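Local coordinates for protein hydrolase, haloacid dehalogenase-like family (Chlorobaculum tepidum, PDB 2HCF) that binds magnesium and is probably a hydrolase of the haloacid dehalogenase-like family, at residues A[7-12]-A[174-179]. Numbering follows the deposited sequence.
Sequences VLFDID and VIIGDT. With MG (magnesium ion), chain B.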
ATOM      1  N   VAL A   7      -0.995 -11.314   7.675  1.00 21.40           N
ATOM      2  CA  VAL A   7      -1.943 -10.522   6.938  1.00 20.35           C
ATOM      3  C   VAL A   7      -1.342  -9.155   6.548  1.00 19.81           C
ATOM      4  O   VAL A   7      -1.049  -8.319   7.409  1.00 18.18           O
ATOM      5  CB  VAL A   7      -3.235 -10.306   7.762  1.00 19.94           C
ATOM      6  CG1 VAL A   7      -4.304  -9.685   6.885  1.00 20.95           C
ATOM      7  CG2 VAL A   7      -3.727 -11.627   8.339  1.00 20.75           C
ATOM      8  N   LEU A   8      -1.252  -8.930   5.247  1.00 18.51           N
ATOM      9  CA  LEU A   8      -0.588  -7.759   4.684  1.00 19.23           C
ATOM     10  C   LEU A   8      -1.609  -6.887   3.949  1.00 18.67           C
ATOM     11  O   LEU A   8      -2.319  -7.344   3.060  1.00 19.46           O
ATOM     12  CB  LEU A   8       0.544  -8.210   3.751  1.00 19.79           C
ATOM     13  CG  LEU A   8       1.650  -9.072   4.367  1.00 20.56           C
ATOM     14  CD1 LEU A   8       2.558  -9.588   3.272  1.00 20.62           C
ATOM     15  CD2 LEU A   8       2.447  -8.314   5.410  1.00 23.47           C
ATOM     16  N   PHE A   9      -1.662  -5.622   4.332  1.00 18.79           N
ATOM     17  CA  PHE A   9      -2.632  -4.644   3.843  1.00 18.46           C
ATOM     18  C   PHE A   9      -1.944  -3.554   3.039  1.00 18.79           C
ATOM     19  O   PHE A   9      -0.915  -2.959   3.484  1.00 18.21           O
ATOM     20  CB  PHE A   9      -3.292  -3.919   5.019  1.00 17.71           C
ATOM     21  CG  PHE A   9      -4.450  -4.663   5.660  1.00 17.25           C
ATOM     22  CD1 PHE A   9      -5.746  -4.495   5.177  1.00 17.31           C
ATOM     23  CD2 PHE A   9      -4.265  -5.444   6.806  1.00 17.09           C
ATOM     24  CE1 PHE A   9      -6.816  -5.142   5.779  1.00 17.67           C
ATOM     25  CE2 PHE A   9      -5.320  -6.089   7.402  1.00 16.14           C
ATOM     26  CZ  PHE A   9      -6.603  -5.935   6.883  1.00 18.31           C
ATOM     27  N   ASP A  10      -2.515  -3.300   1.866  1.00 19.28           N
ATOM     28  CA  ASP A  10      -2.350  -2.047   1.115  1.00 19.15           C
ATOM     29  C   ASP A  10      -2.999  -0.874   1.855  1.00 19.16           C
ATOM     30  O   ASP A  10      -3.866  -1.100   2.662  1.00 18.35           O
ATOM     31  CB  ASP A  10      -3.026  -2.250  -0.231  1.00 20.33           C
ATOM     32  CG  ASP A  10      -2.925  -1.032  -1.126  1.00 21.95           C
ATOM     33  OD1 ASP A  10      -1.772  -0.678  -1.446  1.00 21.62           O
ATOM     34  OD2 ASP A  10      -3.990  -0.477  -1.519  1.00 17.17           O
ATOM     35  N   ILE A  11      -2.555   0.364   1.609  1.00 18.90           N
ATOM     36  CA  ILE A  11      -3.122   1.561   2.238  1.00 18.30           C
ATOM     37  C   ILE A  11      -4.210   2.229   1.350  1.00 18.75           C
ATOM     38  O   ILE A  11      -5.421   2.118   1.647  1.00 17.90           O
ATOM     39  CB  ILE A  11      -2.004   2.549   2.619  1.00 18.86           C
ATOM     40  CG1 ILE A  11      -0.979   1.841   3.534  1.00 17.56           C
ATOM     41  CG2 ILE A  11      -2.582   3.802   3.276  1.00 17.57           C
ATOM     42  CD1 ILE A  11       0.128   2.729   4.036  1.00 17.81           C
ATOM     43  N   ASP A  12      -3.803   2.868   0.247  1.00 18.82           N
ATOM     44  CA  ASP A  12      -4.707   3.734  -0.524  1.00 18.82           C
ATOM     45  C   ASP A  12      -5.738   2.927  -1.285  1.00 18.80           C
ATOM     46  O   ASP A  12      -5.379   1.957  -1.990  1.00 17.18           O
ATOM     47  CB  ASP A  12      -3.936   4.645  -1.477  1.00 19.00           C
ATOM     48  CG  ASP A  12      -2.954   5.569  -0.720  1.00 21.09           C
ATOM     49  OD1 ASP A  12      -1.908   5.065  -0.291  1.00 24.07           O
ATOM     50  OD2 ASP A  12      -3.249   6.757  -0.534  1.00 22.96           O
ATOM     51  N   VAL A 174      -1.881 -13.804   3.670  1.00 20.47           N
ATOM     52  CA  VAL A 174      -3.034 -13.107   3.097  1.00 20.65           C
ATOM     53  C   VAL A 174      -2.609 -11.694   2.697  1.00 19.80           C
ATOM     54  O   VAL A 174      -2.083 -10.920   3.517  1.00 18.90           O
ATOM     55  CB  VAL A 174      -4.216 -13.060   4.103  1.00 20.31           C
ATOM     56  CG1 VAL A 174      -5.402 -12.317   3.522  1.00 21.09           C
ATOM     57  CG2 VAL A 174      -4.618 -14.462   4.502  1.00 21.48           C
ATOM     58  N   ILE A 175      -2.818 -11.384   1.422  1.00 19.81           N
ATOM     59  CA  ILE A 175      -2.472 -10.094   0.887  1.00 20.34           C
ATOM     60  C   ILE A 175      -3.717  -9.367   0.417  1.00 19.95           C
ATOM     61  O   ILE A 175      -4.449  -9.862  -0.434  1.00 20.32           O
ATOM     62  CB  ILE A 175      -1.448 -10.242  -0.217  1.00 19.63           C
ATOM     63  CG1 ILE A 175      -0.085 -10.497   0.427  1.00 20.38           C
ATOM     64  CG2 ILE A 175      -1.357  -9.003  -1.071  1.00 19.60           C
ATOM     65  CD1 ILE A 175       0.928 -11.125  -0.482  1.00 21.05           C
ATOM     66  N   ILE A 176      -3.941  -8.183   0.984  1.00 19.70           N
ATOM     67  CA  ILE A 176      -5.193  -7.452   0.792  1.00 19.47           C
ATOM     68  C   ILE A 176      -4.969  -6.107   0.088  1.00 19.84           C
ATOM     69  O   ILE A 176      -4.145  -5.278   0.539  1.00 20.03           O
ATOM     70  CB  ILE A 176      -5.900  -7.222   2.151  1.00 19.34           C
ATOM     71  CG1 ILE A 176      -6.196  -8.566   2.821  1.00 19.84           C
ATOM     72  CG2 ILE A 176      -7.182  -6.407   1.981  1.00 19.69           C
ATOM     73  CD1 ILE A 176      -6.427  -8.484   4.331  1.00 18.54           C
ATOM     74  N   GLY A 177      -5.755  -5.874  -0.967  1.00 18.86           N
ATOM     75  CA  GLY A 177      -5.769  -4.601  -1.684  1.00 18.73           C
ATOM     76  C   GLY A 177      -6.906  -4.406  -2.672  1.00 18.42           C
ATOM     77  O   GLY A 177      -7.782  -5.250  -2.794  1.00 18.05           O
ATOM     78  N   ASP A 178      -6.841  -3.301  -3.419  1.00 18.67           N
ATOM     79  CA  ASP A 178      -7.943  -2.798  -4.248  1.00 17.25           C
ATOM     80  C   ASP A 178      -7.704  -2.753  -5.761  1.00 17.53           C
ATOM     81  O   ASP A 178      -8.573  -2.250  -6.478  1.00 16.91           O
ATOM     82  CB  ASP A 178      -8.332  -1.396  -3.767  1.00 17.89           C
ATOM     83  CG  ASP A 178      -7.247  -0.338  -4.083  1.00 19.52           C
ATOM     84  OD1 ASP A 178      -6.115  -0.528  -3.578  1.00 19.72           O
ATOM     85  OD2 ASP A 178      -7.546   0.666  -4.811  1.00 19.33           O
ATOM     86  N   THR A 179      -6.554  -3.267  -6.240  1.00 16.56           N
ATOM     87  CA  THR A 179      -6.219  -3.230  -7.672  1.00 17.01           C
ATOM     88  C   THR A 179      -5.645  -4.530  -8.173  1.00 17.50           C
ATOM     89  O   THR A 179      -5.286  -5.426  -7.403  1.00 17.31           O
ATOM     90  CB  THR A 179      -5.161  -2.134  -8.022  1.00 16.94           C
ATOM     91  OG1 THR A 179      -3.831  -2.649  -7.787  1.00 17.50           O
ATOM     92  CG2 THR A 179      -5.401  -0.871  -7.194  1.00 16.71           C
TER
HETATM   93 MG    MG B 300      -4.351   0.557  -3.237  1.00 15.09          MG
HETATM   94  O   HOH W   1      -2.551   1.684  -3.189  1.00 16.02           O
HETATM   95  O   HOH W   2      -5.132   1.888  -4.868  1.00 17.21           O
HETATM   96  O   HOH W   3      -3.175  -0.810  -4.253  1.00 13.89           O
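D10 and D178 bind one magnesium ion from just past the C-terminal ends of two neighbouring parallel strands, 5-9 and 173-177. The metal lies 2.0 Å from D10 OD2 and 2.1 Å from D178 OD1; the backbone carbonyl D12 O and three waters bring its ligands to six. D10 OD2 and D178 OD1 are not hydrogen-bonded but sit 3.0 Å apart because both are ligands of the same ion, and the two carboxylate planes are turned 18° against each other. CG of D10 is anti to the backbone N (chi1 -180°), which carries the carboxylate past the strand end to the metal. Each second carboxylate oxygen accepts from a metal-bound water: D10 OD1 from water 1, D178 OD2 from water 2 at 2.7 Å. D10 OD1 also meets R149 in a salt bridge, and T14 OG1 is hydrogen-bonded to D10 OD2. The carboxylate of D12 takes no metal bond; D12 OD2 forms a salt bridge with K127 and D12 OD1 a hydrogen bond with N119.

Behind the site, three backbone bonds fix the register: V174 O accepts from L8 N, L8 O from I176 N, and I176 O from D10 N, the last at 2.9 Å with an N-H...O angle of 174°. On the V7, F9, V174 and I176 side of the sheet, I176 CD1 lies over one face of the F9 ring, 3.8 Å from the centroid in a CH-pi contact, and reaches V7 CG1 at 3.5 Å; helix 98-106 also packs on F9. On the other face L8 CD1 packs on I175 CG1.

Such a site at adjoining strand ends is characteristic of the Rossmann-like HAD fold, consistent with the family's DxDx(T/V) signature, here D10, D12 and T14. Three protein oxygens from both segments complete the ion's shell with three waters, while the D10 N to I176 O bond ties the metal site directly to the sheet.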